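Local atomic coordinates of CD180 antigen (Mus musculus, PDB entry 3T6Q), a protein that may cooperate with MD-1 and TLR4 in the innate immune response of B cells to bacterial lipopolysaccharide, leading to NF-kappa-B activation. Residues S536-S547 / D560-W571. Residues are numbered along the deposited sequence; the frame is centred on the assembly and turned at random.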
loop_
_atom_site.group_PDB
_atom_site.type_symbol
_atom_site.label_atom_id
_atom_site.label_comp_id
_atom_site.label_asym_id
_atom_site.label_seq_id
_atom_site.Cartn_x
_atom_site.Cartn_y
_atom_site.Cartn_z
ATOM N N SER A 536 37.252 8.638 46.155
ATOM C CA SER A 536 36.531 7.960 47.253
ATOM C C SER A 536 36.227 8.914 48.383
ATOM O O SER A 536 35.070 9.202 48.685
ATOM C CB SER A 536 37.297 6.719 47.759
ATOM O OG SER A 536 38.666 7.050 48.050
ATOM N N ILE A 537 37.296 9.404 49.003
ATOM C CA ILE A 537 37.218 10.374 50.080
ATOM C C ILE A 537 37.661 11.741 49.558
ATOM O O ILE A 537 38.679 11.811 48.891
ATOM C CB ILE A 537 38.171 9.941 51.257
ATOM C CG1 ILE A 537 37.606 8.658 51.865
ATOM C CG2 ILE A 537 38.285 11.063 52.304
ATOM C CD1 ILE A 537 38.257 8.219 53.170
ATOM N N ILE A 538 36.892 12.803 49.888
ATOM C CA ILE A 538 37.227 14.189 49.546
ATOM C C ILE A 538 37.340 14.964 50.856
ATOM O O ILE A 538 36.340 15.303 51.471
ATOM C CB ILE A 538 36.148 14.806 48.613
ATOM C CG1 ILE A 538 36.050 13.959 47.338
ATOM C CG2 ILE A 538 36.444 16.279 48.250
ATOM C CD1 ILE A 538 34.819 14.309 46.512
ATOM N N LEU A 539 38.563 15.268 51.250
ATOM C CA LEU A 539 38.784 15.865 52.571
ATOM C C LEU A 539 38.306 17.295 52.579
ATOM O O LEU A 539 38.188 17.907 51.496
ATOM C CB LEU A 539 40.248 15.754 52.982
ATOM C CG LEU A 539 40.646 14.311 53.353
ATOM C CD1 LEU A 539 42.149 14.239 53.465
ATOM C CD2 LEU A 539 39.995 13.820 54.654
ATOM N N PRO A 540 38.016 17.834 53.794
ATOM C CA PRO A 540 37.425 19.166 53.928
ATOM C C PRO A 540 38.176 20.249 53.190
ATOM O O PRO A 540 37.525 21.127 52.642
ATOM C CB PRO A 540 37.459 19.452 55.457
ATOM C CG PRO A 540 37.843 18.167 56.119
ATOM C CD PRO A 540 38.038 17.097 55.085
ATOM N N SER A 541 39.513 20.209 53.160
ATOM C CA SER A 541 40.278 21.316 52.541
ATOM C C SER A 541 40.036 21.442 51.007
ATOM O O SER A 541 40.400 22.445 50.389
ATOM C CB SER A 541 41.775 21.177 52.827
ATOM O OG SER A 541 42.264 19.959 52.272
ATOM N N LEU A 542 39.457 20.413 50.398
ATOM C CA LEU A 542 39.080 20.469 48.979
ATOM C C LEU A 542 37.653 21.009 48.736
ATOM O O LEU A 542 37.297 21.370 47.612
ATOM C CB LEU A 542 39.213 19.079 48.334
ATOM C CG LEU A 542 40.573 18.411 48.452
ATOM C CD1 LEU A 542 40.424 16.977 47.991
ATOM C CD2 LEU A 542 41.589 19.176 47.620
ATOM N N LEU A 543 36.838 21.058 49.782
ATOM C CA LEU A 543 35.433 21.434 49.619
ATOM C C LEU A 543 35.257 22.897 49.183
ATOM O O LEU A 543 34.350 23.189 48.393
ATOM C CB LEU A 543 34.618 21.120 50.883
ATOM C CG LEU A 543 34.631 19.626 51.248
ATOM C CD1 LEU A 543 33.921 19.443 52.611
ATOM C CD2 LEU A 543 33.938 18.817 50.155
ATOM N N PRO A 544 36.124 23.809 49.670
ATOM C CA PRO A 544 35.943 25.171 49.157
ATOM C C PRO A 544 36.189 25.246 47.649
ATOM O O PRO A 544 35.592 26.101 46.967
ATOM C CB PRO A 544 36.973 25.990 49.938
ATOM C CG PRO A 544 37.241 25.199 51.177
ATOM C CD PRO A 544 37.127 23.757 50.752
ATOM N N ILE A 545 37.049 24.369 47.131
ATOM C CA ILE A 545 37.336 24.380 45.693
ATOM C C ILE A 545 36.078 23.965 44.932
ATOM O O ILE A 545 35.704 24.617 43.962
ATOM C CB ILE A 545 38.552 23.511 45.310
ATOM C CG1 ILE A 545 39.809 24.092 45.984
ATOM C CG2 ILE A 545 38.698 23.436 43.769
ATOM C CD1 ILE A 545 40.995 23.157 46.024
ATOM N N LEU A 546 35.447 22.870 45.363
ATOM C CA LEU A 546 34.142 22.448 44.841
ATOM C C LEU A 546 33.037 23.524 44.925
ATOM O O LEU A 546 32.279 23.696 43.967
ATOM C CB LEU A 546 33.698 21.179 45.565
ATOM C CG LEU A 546 34.612 19.976 45.265
ATOM C CD1 LEU A 546 33.998 18.720 45.856
ATOM C CD2 LEU A 546 34.780 19.805 43.754
ATOM N N SER A 547 32.966 24.233 46.063
ATOM C CA SER A 547 31.960 25.288 46.268
ATOM C C SER A 547 32.060 26.424 45.259
ATOM O O SER A 547 31.039 26.987 44.881
ATOM C CB SER A 547 32.090 25.869 47.686
ATOM O OG SER A 547 31.542 24.947 48.604
ATOM N N ASP A 560 33.092 7.119 49.130
ATOM C CA ASP A 560 33.111 6.670 50.513
ATOM C C ASP A 560 31.937 7.274 51.299
ATOM O O ASP A 560 31.801 8.505 51.390
ATOM C CB ASP A 560 34.486 7.042 51.123
ATOM C CG ASP A 560 34.667 6.552 52.556
ATOM O OD1 ASP A 560 33.970 7.068 53.460
ATOM O OD2 ASP A 560 35.537 5.680 52.768
ATOM N N CYS A 561 31.084 6.396 51.836
ATOM C CA CYS A 561 29.964 6.817 52.692
ATOM C C CYS A 561 30.127 6.344 54.156
ATOM O O CYS A 561 29.198 5.794 54.759
ATOM C CB CYS A 561 28.615 6.362 52.118
ATOM S SG CYS A 561 28.302 7.057 50.466
ATOM N N THR A 562 31.304 6.623 54.715
ATOM C CA THR A 562 31.631 6.360 56.102
ATOM C C THR A 562 31.873 7.697 56.783
ATOM O O THR A 562 31.891 8.724 56.113
ATOM C CB THR A 562 32.912 5.501 56.198
ATOM O OG1 THR A 562 34.041 6.310 55.860
ATOM C CG2 THR A 562 32.840 4.297 55.273
ATOM N N CYS A 563 32.106 7.679 58.102
ATOM C CA CYS A 563 32.489 8.869 58.879
ATOM C C CYS A 563 33.807 9.485 58.446
ATOM O O CYS A 563 34.044 10.673 58.694
ATOM C CB CYS A 563 32.505 8.574 60.407
ATOM S SG CYS A 563 30.860 8.193 61.066
ATOM N N SER A 564 34.664 8.690 57.787
ATOM C CA SER A 564 35.919 9.205 57.259
ATOM C C SER A 564 35.619 10.254 56.157
ATOM O O SER A 564 36.476 11.071 55.818
ATOM C CB SER A 564 36.804 8.083 56.680
ATOM O OG SER A 564 37.086 7.061 57.636
ATOM N N ASN A 565 34.414 10.192 55.597
ATOM C CA ASN A 565 34.019 11.156 54.557
ATOM C C ASN A 565 32.897 12.155 54.956
ATOM O O ASN A 565 32.288 12.763 54.050
ATOM C CB ASN A 565 33.641 10.386 53.280
ATOM C CG ASN A 565 33.948 11.169 51.976
ATOM O OD1 ASN A 565 34.726 12.139 51.969
ATOM N ND2 ASN A 565 33.353 10.717 50.852
ATOM N N ILE A 566 32.622 12.349 56.265
ATOM C CA ILE A 566 31.391 13.115 56.659
ATOM C C ILE A 566 31.345 14.520 56.127
ATOM O O ILE A 566 30.271 14.952 55.770
ATOM C CB ILE A 566 31.087 13.367 58.181
ATOM C CG1 ILE A 566 32.222 12.994 59.082
ATOM C CG2 ILE A 566 29.666 12.926 58.556
ATOM C CD1 ILE A 566 33.292 14.033 59.044
ATOM N N TYR A 567 32.479 15.223 56.105
ATOM C CA TYR A 567 32.525 16.620 55.620
ATOM C C TYR A 567 32.069 16.748 54.164
ATOM O O TYR A 567 31.264 17.636 53.825
ATOM C CB TYR A 567 33.893 17.258 55.852
ATOM C CG TYR A 567 34.142 17.459 57.330
ATOM C CD1 TYR A 567 33.349 18.346 58.067
ATOM C CD2 TYR A 567 35.103 16.724 57.999
ATOM C CE1 TYR A 567 33.539 18.515 59.427
ATOM C CE2 TYR A 567 35.309 16.888 59.360
ATOM C CZ TYR A 567 34.523 17.780 60.067
ATOM O OH TYR A 567 34.722 17.947 61.421
ATOM N N PHE A 568 32.527 15.836 53.317
ATOM C CA PHE A 568 32.008 15.798 51.964
ATOM C C PHE A 568 30.518 15.432 51.911
ATOM O O PHE A 568 29.764 16.047 51.158
ATOM C CB PHE A 568 32.835 14.860 51.048
ATOM C CG PHE A 568 32.237 14.701 49.676
ATOM C CD1 PHE A 568 31.659 13.513 49.282
ATOM C CD2 PHE A 568 32.222 15.785 48.795
ATOM C CE1 PHE A 568 31.083 13.382 48.020
ATOM C CE2 PHE A 568 31.646 15.668 47.542
ATOM C CZ PHE A 568 31.077 14.470 47.152
ATOM N N LEU A 569 30.107 14.400 52.657
ATOM C CA LEU A 569 28.712 13.958 52.684
ATOM C C LEU A 569 27.724 15.076 53.073
ATOM O O LEU A 569 26.680 15.232 52.440
ATOM C CB LEU A 569 28.534 12.732 53.596
ATOM C CG LEU A 569 29.282 11.474 53.140
ATOM C CD1 LEU A 569 29.305 10.405 54.236
ATOM C CD2 LEU A 569 28.691 10.933 51.841
ATOM N N GLU A 570 28.076 15.840 54.095
ATOM C CA GLU A 570 27.300 17.021 54.524
ATOM C C GLU A 570 27.257 18.103 53.410
ATOM O O GLU A 570 26.186 18.634 53.074
ATOM C CB GLU A 570 27.899 17.588 55.816
ATOM C CG GLU A 570 27.490 16.761 57.052
ATOM C CD GLU A 570 28.210 17.145 58.353
ATOM O OE1 GLU A 570 28.846 18.215 58.424
ATOM O OE2 GLU A 570 28.143 16.359 59.324
ATOM N N TRP A 571 28.423 18.379 52.828
ATOM C CA TRP A 571 28.559 19.313 51.710
ATOM C C TRP A 571 27.670 18.901 50.576
ATOM O O TRP A 571 26.999 19.762 49.967
ATOM C CB TRP A 571 30.027 19.416 51.265
ATOM C CG TRP A 571 30.267 20.330 50.084
ATOM C CD1 TRP A 571 30.693 21.646 50.116
ATOM C CD2 TRP A 571 30.110 20.009 48.654
ATOM N NE1 TRP A 571 30.797 22.153 48.852
ATOM C CE2 TRP A 571 30.444 21.233 47.928
ATOM C CE3 TRP A 571 29.702 18.897 47.941
ATOM C CZ2 TRP A 571 30.405 21.303 46.535
ATOM C CZ3 TRP A 571 29.651 18.981 46.528
ATOM C CH2 TRP A 571 29.991 20.164 45.852
HETATM O O HOH W 1 35.081 14.410 53.665
#
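The Trp571 indole has Leu543 CD2 and Leu546 CD1 over one face and Ser547 OG at its edge. Trp571 NE1 donates to Ser547 OG at 2.9 Å, nearly straight (168°) and in the ring plane. This bond satisfies the indole N-H of a buried residue and fixes the rotation of the ring. Leu546 CB presses on Trp571 CZ2 at 3.4 Å. The Phe568 ring takes Ile538 CD1 over one face, a CH-pi contact 3.7 Å from the ring centroid. Leu543 CD2 meets its edge, so one methyl serves both rings. Phe568 CG is anti to the backbone N (chi1 174°), which turns one face of the ring to Ile538 CD1. Tyr567 CD2 meets Pro540 CG obliquely at 3.6 Å.

Asn565 ties the polar end together. Asn565 OD1 accepts from Ile538 N at 3.1 Å, with the donor tilted from the carbonyl plane. Its ND2 donates in plane to a lone pair of Asp560 O, so both ends of the amide are held. One water donates to Ile538 O and Asn565 OD1 and accepts from Phe568 N. Asp560 N donates to Ser536 O at 2.9 Å. Ile537 CG1 lies alongside Asp560 CB.

The contact joins LRR 19 and the residue just after it to the C-terminal LRRCT cap. The axes of 543-547 and 566-571, the first part of helix 566-574, run nearly parallel, 19° apart. Ile552 of strand 551-553 touches both Leu546 and Trp571. Disulfides Cys561-Cys587 and Cys563-Cys605 tie the start of 560-571 to later parts of the cap, which closes the end of the solenoid.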